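Local coordinates for hypothetical conserved protein (Geobacillus kaustophilus, PDB 2YXY) that is of unknown function; it belongs to the DUF1811 family, grouped in the SH3 clan, and combines two helices with a small antiparallel sheet, at residues G75-A88 against W91-I104. Sequence-based numbering, arbitrary orientation.
Sequences GEYFKVRYLKGVFA and WRLKGNGEEEALPI
Tyr77 O is gripped twice: Leu93 N donates to Tyr77 O at 3.0 Å, and a water that itself accepts from Lys94 N donates to it too, tying the end of strand 87-92 to strand 76-84. Two residues on, Lys79 and Trp91 form a hydrogen-bonded antiparallel pair, Lys79 N reaching Trp91 O in a nearly straight 177° bond. The indole lies alongside the lysine, NE1 of Trp91 3.6 Å from Lys79 CB, with Lys79 O over one face. Phe78, CG anti to its backbone nitrogen (chi1 -170°), lays its ring between the backbone of Trp91 and the side chain of Leu102, whose CD2 makes a CH-pi contact 3.9 Å from the ring centroid; Glu100 O meets the edge in plane. The weak salt bridge of Arg92 and Glu100 lies beside this buried ring. Farther out, Arg81 NH1 bridges to Glu99 OE1 at 2.7 Å, with poor hydrogen-bond geometry but the guanidinium and carboxylate planes 21° apart, and Glu76 OE1 reaches Lys94 NZ at 3.6 Å. Arg81 and Tyr82 form a classic beta bulge opposite Trp89. Ala88 and Leu102 exchange two backbone bonds, and Ile104 N donates to Val86 O. Two consecutive hairpins, the first closed by a type II' turn from Lys84 to Phe87, continue a four-strand antiparallel meander; strand 67-70 flanks strand 76-84 on its other side, where Phe78 bonds to Tyr68, and Val86, Phe87 and Pro103 pack on Met51 of helix 39-54.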
ATOM      1  N   GLY A  75       0.856  -4.568 -15.744  1.00 58.63           N
ATOM      2  CA  GLY A  75       1.538  -3.808 -16.781  1.00 59.03           C
ATOM      3  C   GLY A  75       2.105  -2.449 -16.388  1.00 60.22           C
ATOM      4  O   GLY A  75       2.721  -1.771 -17.217  1.00 63.36           O
ATOM      5  N   GLU A  76       1.909  -2.031 -15.142  1.00 55.72           N
ATOM      6  CA  GLU A  76       2.441  -0.743 -14.705  1.00 50.07           C
ATOM      7  C   GLU A  76       3.627  -0.973 -13.772  1.00 47.76           C
ATOM      8  O   GLU A  76       3.649  -1.945 -13.009  1.00 43.43           O
ATOM      9  CB  GLU A  76       1.341   0.059 -14.037  1.00 52.00           C
ATOM     10  CG  GLU A  76       0.115   0.109 -14.905  1.00 61.44           C
ATOM     11  CD  GLU A  76      -0.834   1.188 -14.493  1.00 70.65           C
ATOM     12  OE1 GLU A  76      -0.375   2.346 -14.387  1.00 77.83           O
ATOM     13  OE2 GLU A  76      -2.030   0.882 -14.283  1.00 74.24           O
ATOM     14  N   TYR A  77       4.625  -0.095 -13.850  1.00 43.55           N
ATOM     15  CA  TYR A  77       5.834  -0.253 -13.044  1.00 38.02           C
ATOM     16  C   TYR A  77       6.229   1.000 -12.311  1.00 35.82           C
ATOM     17  O   TYR A  77       5.917   2.116 -12.739  1.00 37.86           O
ATOM     18  CB  TYR A  77       7.014  -0.743 -13.917  1.00 32.65           C
ATOM     19  CG  TYR A  77       6.867  -2.182 -14.369  1.00 33.96           C
ATOM     20  CD1 TYR A  77       5.994  -2.528 -15.410  1.00 37.06           C
ATOM     21  CD2 TYR A  77       7.530  -3.210 -13.698  1.00 37.65           C
ATOM     22  CE1 TYR A  77       5.780  -3.854 -15.760  1.00 31.41           C
ATOM     23  CE2 TYR A  77       7.324  -4.534 -14.040  1.00 39.46           C
ATOM     24  CZ  TYR A  77       6.446  -4.857 -15.067  1.00 41.77           C
ATOM     25  OH  TYR A  77       6.230  -6.193 -15.379  1.00 39.73           O
ATOM     26  N   PHE A  78       6.945   0.805 -11.211  1.00 35.87           N
ATOM     27  CA  PHE A  78       7.381   1.917 -10.378  1.00 32.71           C
ATOM     28  C   PHE A  78       8.891   1.849 -10.202  1.00 32.97           C
ATOM     29  O   PHE A  78       9.449   0.801  -9.888  1.00 34.33           O
ATOM     30  CB  PHE A  78       6.676   1.817  -9.009  1.00 30.65           C
ATOM     31  CG  PHE A  78       6.855   3.017  -8.127  1.00 27.09           C
ATOM     32  CD1 PHE A  78       7.701   2.962  -7.025  1.00 27.25           C
ATOM     33  CD2 PHE A  78       6.136   4.189  -8.366  1.00 30.30           C
ATOM     34  CE1 PHE A  78       7.817   4.035  -6.160  1.00 25.58           C
ATOM     35  CE2 PHE A  78       6.242   5.287  -7.504  1.00 32.14           C
ATOM     36  CZ  PHE A  78       7.091   5.208  -6.394  1.00 35.47           C
ATOM     37  N   LYS A  79       9.549   2.979 -10.390  1.00 37.77           N
ATOM     38  CA  LYS A  79      10.989   3.034 -10.257  1.00 40.87           C
ATOM     39  C   LYS A  79      11.299   3.657  -8.907  1.00 36.61           C
ATOM     40  O   LYS A  79      10.972   4.809  -8.666  1.00 37.59           O
ATOM     41  CB  LYS A  79      11.569   3.890 -11.374  1.00 44.51           C
ATOM     42  CG  LYS A  79      12.945   3.460 -11.806  1.00 57.00           C
ATOM     43  CD  LYS A  79      13.949   3.581 -10.702  1.00 53.67           C
ATOM     44  CE  LYS A  79      15.335   3.310 -11.267  1.00 67.62           C
ATOM     45  NZ  LYS A  79      15.574   4.127 -12.493  1.00 58.44           N
ATOM     46  N   VAL A  80      11.941   2.896  -8.032  1.00 39.54           N
ATOM     47  CA  VAL A  80      12.244   3.397  -6.703  1.00 40.63           C
ATOM     48  C   VAL A  80      13.467   4.312  -6.619  1.00 43.06           C
ATOM     49  O   VAL A  80      14.570   3.940  -7.010  1.00 44.74           O
ATOM     50  CB  VAL A  80      12.462   2.242  -5.725  1.00 41.30           C
ATOM     51  CG1 VAL A  80      12.798   2.799  -4.346  1.00 32.57           C
ATOM     52  CG2 VAL A  80      11.224   1.338  -5.698  1.00 36.82           C
ATOM     53  N   ARG A  81      13.259   5.510  -6.100  1.00 39.39           N
ATOM     54  CA  ARG A  81      14.338   6.451  -5.924  1.00 38.28           C
ATOM     55  C   ARG A  81      14.899   6.141  -4.543  1.00 41.47           C
ATOM     56  O   ARG A  81      16.097   5.918  -4.386  1.00 36.69           O
ATOM     57  CB  ARG A  81      13.810   7.890  -5.994  1.00 38.03           C
ATOM     58  CG  ARG A  81      14.840   8.953  -5.619  1.00 51.28           C
ATOM     59  CD  ARG A  81      14.196  10.338  -5.506  1.00 58.10           C
ATOM     60  NE  ARG A  81      15.009  11.229  -4.682  1.00 65.06           N
ATOM     61  CZ  ARG A  81      14.604  12.404  -4.208  1.00 67.44           C
ATOM     62  NH1 ARG A  81      13.386  12.857  -4.470  1.00 69.35           N
ATOM     63  NH2 ARG A  81      15.417  13.125  -3.451  1.00 74.50           N
ATOM     64  N   TYR A  82      14.031   6.112  -3.534  1.00 42.64           N
ATOM     65  CA  TYR A  82      14.506   5.792  -2.192  1.00 46.46           C
ATOM     66  C   TYR A  82      13.400   5.356  -1.245  1.00 44.93           C
ATOM     67  O   TYR A  82      12.233   5.698  -1.432  1.00 41.80           O
ATOM     68  CB  TYR A  82      15.257   6.984  -1.603  1.00 42.18           C
ATOM     69  CG  TYR A  82      14.370   8.102  -1.143  1.00 45.12           C
ATOM     70  CD1 TYR A  82      13.956   8.178   0.186  1.00 50.35           C
ATOM     71  CD2 TYR A  82      13.942   9.085  -2.030  1.00 43.87           C
ATOM     72  CE1 TYR A  82      13.133   9.213   0.625  1.00 47.72           C
ATOM     73  CE2 TYR A  82      13.119  10.122  -1.605  1.00 51.28           C
ATOM     74  CZ  TYR A  82      12.719  10.177  -0.274  1.00 51.87           C
ATOM     75  OH  TYR A  82      11.907  11.199   0.158  1.00 57.47           O
ATOM     76  N   LEU A  83      13.794   4.601  -0.227  1.00 42.30           N
ATOM     77  CA  LEU A  83      12.880   4.093   0.774  1.00 39.96           C
ATOM     78  C   LEU A  83      12.940   4.885   2.084  1.00 46.24           C
ATOM     79  O   LEU A  83      13.995   5.386   2.487  1.00 44.04           O
ATOM     80  CB  LEU A  83      13.188   2.629   1.052  1.00 38.08           C
ATOM     81  CG  LEU A  83      12.934   1.590  -0.045  1.00 45.15           C
ATOM     82  CD1 LEU A  83      11.492   1.688  -0.509  1.00 43.88           C
ATOM     83  CD2 LEU A  83      13.892   1.793  -1.204  1.00 39.79           C
ATOM     84  N   LYS A  84      11.793   4.985   2.751  1.00 44.26           N
ATOM     85  CA  LYS A  84      11.670   5.711   4.008  1.00 43.35           C
ATOM     86  C   LYS A  84      10.487   5.151   4.792  1.00 39.92           C
ATOM     87  O   LYS A  84       9.337   5.377   4.426  1.00 41.28           O
ATOM     88  CB  LYS A  84      11.439   7.196   3.729  1.00 49.19           C
ATOM     89  CG  LYS A  84      12.703   8.014   3.633  1.00 64.36           C
ATOM     90  CD  LYS A  84      13.276   8.308   5.011  1.00 72.21           C
ATOM     91  CE  LYS A  84      12.483   9.397   5.725  1.00 75.21           C
ATOM     92  NZ  LYS A  84      11.032   9.082   5.812  1.00 76.26           N
ATOM     93  N   GLY A  85      10.769   4.429   5.868  1.00 41.15           N
ATOM     94  CA  GLY A  85       9.696   3.846   6.652  1.00 38.48           C
ATOM     95  C   GLY A  85       9.093   2.737   5.814  1.00 39.44           C
ATOM     96  O   GLY A  85       9.831   1.887   5.307  1.00 39.62           O
ATOM     97  N   VAL A  86       7.770   2.743   5.638  1.00 32.38           N
ATOM     98  CA  VAL A  86       7.131   1.706   4.832  1.00 29.93           C
ATOM     99  C   VAL A  86       6.781   2.264   3.456  1.00 29.80           C
ATOM    100  O   VAL A  86       5.929   1.728   2.742  1.00 30.34           O
ATOM    101  CB  VAL A  86       5.860   1.159   5.527  1.00 32.81           C
ATOM    102  CG1 VAL A  86       6.228   0.587   6.861  1.00 28.58           C
ATOM    103  CG2 VAL A  86       4.826   2.246   5.695  1.00 21.75           C
ATOM    104  N   PHE A  87       7.466   3.345   3.096  1.00 22.28           N
ATOM    105  CA  PHE A  87       7.259   4.034   1.830  1.00 26.94           C
ATOM    106  C   PHE A  87       8.426   3.965   0.833  1.00 33.35           C
ATOM    107  O   PHE A  87       9.611   3.972   1.193  1.00 28.17           O
ATOM    108  CB  PHE A  87       6.947   5.513   2.078  1.00 31.76           C
ATOM    109  CG  PHE A  87       5.604   5.760   2.697  1.00 30.29           C
ATOM    110  CD1 PHE A  87       4.446   5.753   1.915  1.00 31.29           C
ATOM    111  CD2 PHE A  87       5.493   5.986   4.059  1.00 32.53           C
ATOM    112  CE1 PHE A  87       3.188   5.966   2.495  1.00 31.49           C
ATOM    113  CE2 PHE A  87       4.243   6.199   4.652  1.00 31.05           C
ATOM    114  CZ  PHE A  87       3.090   6.191   3.875  1.00 30.29           C
ATOM    115  N   ALA A  88       8.062   3.898  -0.435  1.00 32.58           N
ATOM    116  CA  ALA A  88       9.039   3.878  -1.502  1.00 33.22           C
ATOM    117  C   ALA A  88       8.745   5.154  -2.251  1.00 31.41           C
ATOM    118  O   ALA A  88       7.620   5.363  -2.686  1.00 30.21           O
ATOM    119  CB  ALA A  88       8.815   2.671  -2.405  1.00 34.74           C
ATOM    120  N   TRP A  91       8.725   6.965  -8.996  1.00 45.54           N
ATOM    121  CA  TRP A  91       7.755   7.404  -9.992  1.00 45.64           C
ATOM    122  C   TRP A  91       7.293   6.282 -10.905  1.00 47.04           C
ATOM    123  O   TRP A  91       8.033   5.324 -11.155  1.00 48.68           O
ATOM    124  CB  TRP A  91       8.361   8.546 -10.815  1.00 55.72           C
ATOM    125  CG  TRP A  91       9.823   8.348 -11.080  1.00 61.59           C
ATOM    126  CD1 TRP A  91      10.387   7.399 -11.882  1.00 67.37           C
ATOM    127  CD2 TRP A  91      10.913   9.048 -10.461  1.00 68.38           C
ATOM    128  NE1 TRP A  91      11.759   7.455 -11.796  1.00 69.94           N
ATOM    129  CE2 TRP A  91      12.111   8.461 -10.932  1.00 71.91           C
ATOM    130  CE3 TRP A  91      10.998  10.119  -9.553  1.00 71.76           C
ATOM    131  CZ2 TRP A  91      13.380   8.899 -10.522  1.00 73.47           C
ATOM    132  CZ3 TRP A  91      12.263  10.557  -9.145  1.00 70.36           C
ATOM    133  CH2 TRP A  91      13.434   9.947  -9.632  1.00 70.07           C
ATOM    134  N   ARG A  92       6.057   6.396 -11.389  1.00 43.35           N
ATOM    135  CA  ARG A  92       5.498   5.400 -12.295  1.00 48.68           C
ATOM    136  C   ARG A  92       6.077   5.660 -13.676  1.00 47.58           C
ATOM    137  O   ARG A  92       6.111   6.798 -14.124  1.00 46.42           O
ATOM    138  CB  ARG A  92       3.975   5.523 -12.356  1.00 46.63           C
ATOM    139  CG  ARG A  92       3.277   5.270 -11.028  1.00 52.96           C
ATOM    140  CD  ARG A  92       1.852   5.831 -11.054  1.00 54.14           C
ATOM    141  NE  ARG A  92       1.147   5.669  -9.781  1.00 47.20           N
ATOM    142  CZ  ARG A  92       0.378   4.627  -9.471  1.00 50.49           C
ATOM    143  NH1 ARG A  92      -0.224   4.570  -8.285  1.00 48.83           N
ATOM    144  NH2 ARG A  92       0.195   3.648 -10.345  1.00 46.22           N
ATOM    145  N   LEU A  93       6.524   4.612 -14.354  1.00 51.13           N
ATOM    146  CA  LEU A  93       7.093   4.786 -15.684  1.00 57.37           C
ATOM    147  C   LEU A  93       6.072   5.295 -16.713  1.00 64.71           C
ATOM    148  O   LEU A  93       6.314   6.299 -17.389  1.00 68.23           O
ATOM    149  CB  LEU A  93       7.717   3.473 -16.153  1.00 49.23           C
ATOM    150  CG  LEU A  93       8.800   2.956 -15.196  1.00 56.32           C
ATOM    151  CD1 LEU A  93       9.408   1.674 -15.733  1.00 50.60           C
ATOM    152  CD2 LEU A  93       9.876   4.026 -15.010  1.00 53.57           C
ATOM    153  N   LYS A  94       4.925   4.625 -16.813  1.00 71.15           N
ATOM    154  CA  LYS A  94       3.901   5.017 -17.775  1.00 75.28           C
ATOM    155  C   LYS A  94       3.221   6.342 -17.480  1.00 79.63           C
ATOM    156  O   LYS A  94       2.342   6.765 -18.229  1.00 83.05           O
ATOM    157  CB  LYS A  94       2.832   3.932 -17.898  1.00 75.22           C
ATOM    158  CG  LYS A  94       3.277   2.699 -18.665  1.00 81.10           C
ATOM    159  CD  LYS A  94       2.141   2.100 -19.505  1.00 82.46           C
ATOM    160  CE  LYS A  94       0.977   1.601 -18.655  1.00 84.34           C
ATOM    161  NZ  LYS A  94       0.296   2.696 -17.900  1.00 89.52           N
ATOM    162  N   GLY A  95       3.618   7.004 -16.402  1.00 81.75           N
ATOM    163  CA  GLY A  95       2.997   8.276 -16.080  1.00 86.29           C
ATOM    164  C   GLY A  95       3.957   9.445 -16.160  1.00 89.91           C
ATOM    165  O   GLY A  95       4.964   9.387 -16.869  1.00 91.21           O
ATOM    166  N   ASN A  96       3.635  10.513 -15.436  1.00 91.42           N
ATOM    167  CA  ASN A  96       4.474  11.707 -15.393  1.00 93.76           C
ATOM    168  C   ASN A  96       5.674  11.401 -14.489  1.00 94.18           C
ATOM    169  O   ASN A  96       5.584  10.555 -13.594  1.00 95.82           O
ATOM    170  CB  ASN A  96       3.677  12.885 -14.824  1.00 96.08           C
ATOM    171  CG  ASN A  96       4.438  14.199 -14.893  1.00 99.24           C
ATOM    172  OD1 ASN A  96       5.569  14.306 -14.416  1.00 99.45           O
ATOM    173  ND2 ASN A  96       3.812  15.212 -15.484  1.00101.07           N
ATOM    174  N   GLY A  97       6.790  12.088 -14.724  1.00 91.92           N
ATOM    175  CA  GLY A  97       7.986  11.861 -13.925  1.00 88.08           C
ATOM    176  C   GLY A  97       7.902  12.394 -12.506  1.00 83.79           C
ATOM    177  O   GLY A  97       8.890  12.392 -11.768  1.00 83.95           O
ATOM    178  N   GLU A  98       6.710  12.844 -12.128  1.00 78.83           N
ATOM    179  CA  GLU A  98       6.450  13.401 -10.804  1.00 77.44           C
ATOM    180  C   GLU A  98       6.742  12.392  -9.688  1.00 73.19           C
ATOM    181  O   GLU A  98       6.272  11.255  -9.737  1.00 70.06           O
ATOM    182  CB  GLU A  98       4.985  13.838 -10.734  1.00 82.33           C
ATOM    183  CG  GLU A  98       4.648  14.744  -9.575  1.00 87.55           C
ATOM    184  CD  GLU A  98       5.474  16.010  -9.586  1.00 93.23           C
ATOM    185  OE1 GLU A  98       5.654  16.639 -10.632  1.00 94.30           O
ATOM    186  OE2 GLU A  98       5.976  16.399  -8.419  1.00 97.07           O
ATOM    187  N   GLU A  99       7.507  12.800  -8.676  1.00 69.34           N
ATOM    188  CA  GLU A  99       7.813  11.882  -7.585  1.00 65.39           C
ATOM    189  C   GLU A  99       6.543  11.577  -6.803  1.00 63.54           C
ATOM    190  O   GLU A  99       5.605  12.385  -6.771  1.00 64.32           O
ATOM    191  CB  GLU A  99       8.868  12.449  -6.637  1.00 65.51           C
ATOM    192  CG  GLU A  99       9.615  11.344  -5.904  1.00 70.48           C
ATOM    193  CD  GLU A  99      10.500  11.847  -4.791  1.00 70.29           C
ATOM    194  OE1 GLU A  99      11.351  11.063  -4.320  1.00 76.18           O
ATOM    195  OE2 GLU A  99      10.342  13.012  -4.376  1.00 72.28           O
ATOM    196  N   GLU A 100       6.521  10.412  -6.163  1.00 54.25           N
ATOM    197  CA  GLU A 100       5.351   9.982  -5.415  1.00 46.01           C
ATOM    198  C   GLU A 100       5.749   8.952  -4.359  1.00 41.05           C
ATOM    199  O   GLU A 100       6.646   8.147  -4.589  1.00 32.37           O
ATOM    200  CB  GLU A 100       4.361   9.391  -6.420  1.00 50.39           C
ATOM    201  CG  GLU A 100       3.247   8.553  -5.876  1.00 59.16           C
ATOM    202  CD  GLU A 100       2.523   7.814  -6.982  1.00 60.99           C
ATOM    203  OE1 GLU A 100       1.516   7.133  -6.693  1.00 60.98           O
ATOM    204  OE2 GLU A 100       2.971   7.912  -8.148  1.00 64.72           O
ATOM    205  N   ALA A 101       5.082   8.990  -3.203  1.00 36.94           N
ATOM    206  CA  ALA A 101       5.359   8.047  -2.114  1.00 35.35           C
ATOM    207  C   ALA A 101       4.339   6.911  -2.171  1.00 33.65           C
ATOM    208  O   ALA A 101       3.134   7.135  -2.095  1.00 34.41           O
ATOM    209  CB  ALA A 101       5.282   8.758  -0.760  1.00 34.63           C
ATOM    210  N   LEU A 102       4.829   5.688  -2.286  1.00 31.00           N
ATOM    211  CA  LEU A 102       3.954   4.534  -2.390  1.00 33.39           C
ATOM    212  C   LEU A 102       4.257   3.542  -1.281  1.00 28.48           C
ATOM    213  O   LEU A 102       5.423   3.280  -0.998  1.00 30.60           O
ATOM    214  CB  LEU A 102       4.170   3.866  -3.749  1.00 37.62           C
ATOM    215  CG  LEU A 102       2.977   3.397  -4.583  1.00 46.56           C
ATOM    216  CD1 LEU A 102       1.988   4.546  -4.785  1.00 41.10           C
ATOM    217  CD2 LEU A 102       3.480   2.889  -5.932  1.00 44.70           C
ATOM    218  N   PRO A 103       3.212   2.988  -0.630  1.00 26.92           N
ATOM    219  CA  PRO A 103       3.446   2.008   0.449  1.00 24.62           C
ATOM    220  C   PRO A 103       4.118   0.807  -0.208  1.00 25.41           C
ATOM    221  O   PRO A 103       3.750   0.441  -1.345  1.00 26.15           O
ATOM    222  CB  PRO A 103       2.029   1.656   0.949  1.00 26.60           C
ATOM    223  CG  PRO A 103       1.158   2.806   0.494  1.00 29.10           C
ATOM    224  CD  PRO A 103       1.766   3.192  -0.868  1.00 27.30           C
ATOM    225  N   ILE A 104       5.074   0.186   0.484  1.00 19.44           N
ATOM    226  CA  ILE A 104       5.785  -0.958  -0.096  1.00 23.40           C
ATOM    227  C   ILE A 104       4.860  -2.136  -0.415  1.00 26.65           C
ATOM    228  O   ILE A 104       5.192  -3.007  -1.234  1.00 26.27           O
ATOM    229  CB  ILE A 104       6.973  -1.427   0.818  1.00 25.61           C
ATOM    230  CG1 ILE A 104       6.494  -1.785   2.240  1.00 19.79           C
ATOM    231  CG2 ILE A 104       7.999  -0.306   0.907  1.00 29.09           C
ATOM    232  CD1 ILE A 104       7.644  -2.313   3.144  1.00 22.70           C
TER
HETATM  233  O   HOH W   1       4.058   2.728 -14.533  1.00 59.81           O